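Local coordinates for BPT4 GENE 59 helicase assembly protein (Enterobacteria phage T4, PDB 1C1K) that loads the replicative helicase onto forked DNA covered by single-stranded DNA-binding protein during phage replication, recombination and repair, at residues S18-Y23 with M43-A48. Sequence-based numbering, arbitrary orientation.
Sequences SVYKLY and MRVSDA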
# COMPACT_ATOMS: atom_id res chain seq x y z
N SER A 18 -9.73 -1.60 -21.63
CA SER A 18 -10.29 -1.63 -20.28
C SER A 18 -9.19 -1.88 -19.25
O SER A 18 -9.24 -1.33 -18.14
CB SER A 18 -11.38 -2.70 -20.17
OG SER A 18 -12.49 -2.36 -21.01
N VAL A 19 -8.21 -2.70 -19.61
CA VAL A 19 -7.09 -2.97 -18.71
C VAL A 19 -6.33 -1.65 -18.52
O VAL A 19 -5.91 -1.31 -17.42
CB VAL A 19 -6.15 -4.05 -19.28
CG1 VAL A 19 -4.89 -4.17 -18.42
CG2 VAL A 19 -6.86 -5.39 -19.32
N TYR A 20 -6.16 -0.91 -19.61
CA TYR A 20 -5.46 0.36 -19.53
C TYR A 20 -6.21 1.32 -18.61
O TYR A 20 -5.60 2.02 -17.81
CB TYR A 20 -5.32 0.99 -20.92
CG TYR A 20 -4.97 2.47 -20.87
CD1 TYR A 20 -3.66 2.89 -20.65
CD2 TYR A 20 -5.96 3.45 -21.06
CE1 TYR A 20 -3.34 4.25 -20.62
CE2 TYR A 20 -5.65 4.80 -21.03
CZ TYR A 20 -4.34 5.19 -20.81
OH TYR A 20 -4.02 6.54 -20.81
N LYS A 21 -7.54 1.36 -18.75
CA LYS A 21 -8.37 2.23 -17.92
C LYS A 21 -8.24 1.86 -16.44
O LYS A 21 -8.17 2.74 -15.57
CB LYS A 21 -9.84 2.12 -18.33
CG LYS A 21 -10.14 2.75 -19.69
CD LYS A 21 -11.63 2.77 -19.97
CE LYS A 21 -11.91 3.36 -21.33
NZ LYS A 21 -13.28 3.02 -21.82
N LEU A 22 -8.21 0.56 -16.16
CA LEU A 22 -8.07 0.09 -14.79
C LEU A 22 -6.72 0.55 -14.22
O LEU A 22 -6.64 1.06 -13.10
CB LEU A 22 -8.17 -1.43 -14.73
CG LEU A 22 -8.03 -2.06 -13.34
CD1 LEU A 22 -9.28 -1.79 -12.51
CD2 LEU A 22 -7.80 -3.57 -13.47
N TYR A 23 -5.66 0.38 -15.00
CA TYR A 23 -4.33 0.80 -14.56
C TYR A 23 -4.31 2.30 -14.27
O TYR A 23 -3.82 2.72 -13.22
CB TYR A 23 -3.29 0.48 -15.64
CG TYR A 23 -2.03 1.31 -15.52
CD1 TYR A 23 -1.17 1.16 -14.44
CD2 TYR A 23 -1.71 2.26 -16.49
CE1 TYR A 23 -0.01 1.94 -14.32
CE2 TYR A 23 -0.56 3.03 -16.38
CZ TYR A 23 0.28 2.87 -15.30
OH TYR A 23 1.41 3.65 -15.20
N MET A 43 -14.04 4.99 -14.18
CA MET A 43 -13.42 6.26 -14.50
C MET A 43 -13.37 6.42 -16.01
O MET A 43 -13.15 5.45 -16.73
CB MET A 43 -12.00 6.36 -13.92
CG MET A 43 -11.41 7.77 -13.99
SD MET A 43 -9.71 7.90 -13.35
CE MET A 43 -8.80 7.31 -14.76
N ARG A 44 -13.61 7.63 -16.47
CA ARG A 44 -13.56 7.91 -17.89
C ARG A 44 -12.13 8.35 -18.16
O ARG A 44 -11.49 8.95 -17.30
CB ARG A 44 -14.54 9.02 -18.25
CG ARG A 44 -15.70 8.57 -19.11
CD ARG A 44 -16.97 9.34 -18.79
NE ARG A 44 -17.47 9.02 -17.46
CZ ARG A 44 -18.69 9.35 -17.02
NH1 ARG A 44 -19.53 10.01 -17.81
NH2 ARG A 44 -19.06 9.02 -15.78
N VAL A 45 -11.62 8.02 -19.35
CA VAL A 45 -10.26 8.41 -19.70
C VAL A 45 -10.22 9.07 -21.07
O VAL A 45 -11.17 8.97 -21.84
CB VAL A 45 -9.32 7.19 -19.71
CG1 VAL A 45 -9.50 6.38 -18.44
CG2 VAL A 45 -9.60 6.32 -20.93
N SER A 46 -9.12 9.74 -21.37
CA SER A 46 -8.95 10.40 -22.66
C SER A 46 -8.47 9.38 -23.69
O SER A 46 -7.39 8.80 -23.55
CB SER A 46 -7.93 11.54 -22.54
OG SER A 46 -7.36 11.85 -23.80
N ASP A 47 -9.27 9.16 -24.73
CA ASP A 47 -8.90 8.20 -25.76
C ASP A 47 -7.65 8.68 -26.48
O ASP A 47 -6.80 7.89 -26.87
CB ASP A 47 -10.03 8.02 -26.78
CG ASP A 47 -9.72 6.93 -27.80
OD1 ASP A 47 -9.68 7.23 -29.02
OD2 ASP A 47 -9.53 5.76 -27.38
N ALA A 48 -7.54 10.00 -26.67
CA ALA A 48 -6.39 10.56 -27.34
C ALA A 48 -5.10 10.19 -26.59
O ALA A 48 -4.09 9.85 -27.21
CB ALA A 48 -6.52 12.08 -27.43
O HOH W 1 -6.13 8.20 -21.15
O HOH W 2 -13.87 6.10 -20.93
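Val45 meets the helix 16-30 through both of its methyl groups, which lie against the aliphatic part of Lys21. CG2 of Val45 does most of the touching, sitting 3.8 Å from CG of Lys21 and equally near its CE, while CG1 of Val45 approaches the same Lys21 CG at 3.9 Å. With CG beside the backbone N (chi1 -71°) and the chain extended beyond it, the methylenes of Lys21 cross the valine obliquely and bring both CG and CE to the same methyl. Val45 CG2 also lies at the edge of the Tyr20 ring, near its plane, 4.2 Å from CE2 of Tyr20.

Water carries the polar part of the contact, with no direct hydrogen bond joining the two segments. One water lies in the plane of the Tyr20 ring, 2.7 Å from its OH, and donates to the carbonyl O of Ser46 at 2.8 Å. A second forms a longer, weak bridge between NZ of Lys21 and the backbone N of Val45.

Further out, Phe59 packs edge-to-face with Tyr20, and Tyr50 meets the same ring with the planes at about 45°, contacts consistent with the ring being held in place by its aromatic neighbours. Leu24, three residues beyond Lys21 and about one turn on, also touches Val45. The residue whose carbonyl is bridged, Ser46, is also the N-cap of the helix 47-52, its OG bonded to Ala49 N, and Asp47 forms a salt bridge with Lys17.

The contact between the loop leading into the helix 47-52 and the helix 16-30, both within the family's N-terminal region, thus illustrates a divided interface: hydrocarbon meets hydrocarbon directly, whereas the phenol bonds to a bridging water and the ammonium group makes a weak bond to another. Such mediation satisfies a backbone carbonyl without requiring a polar side chain to reach it.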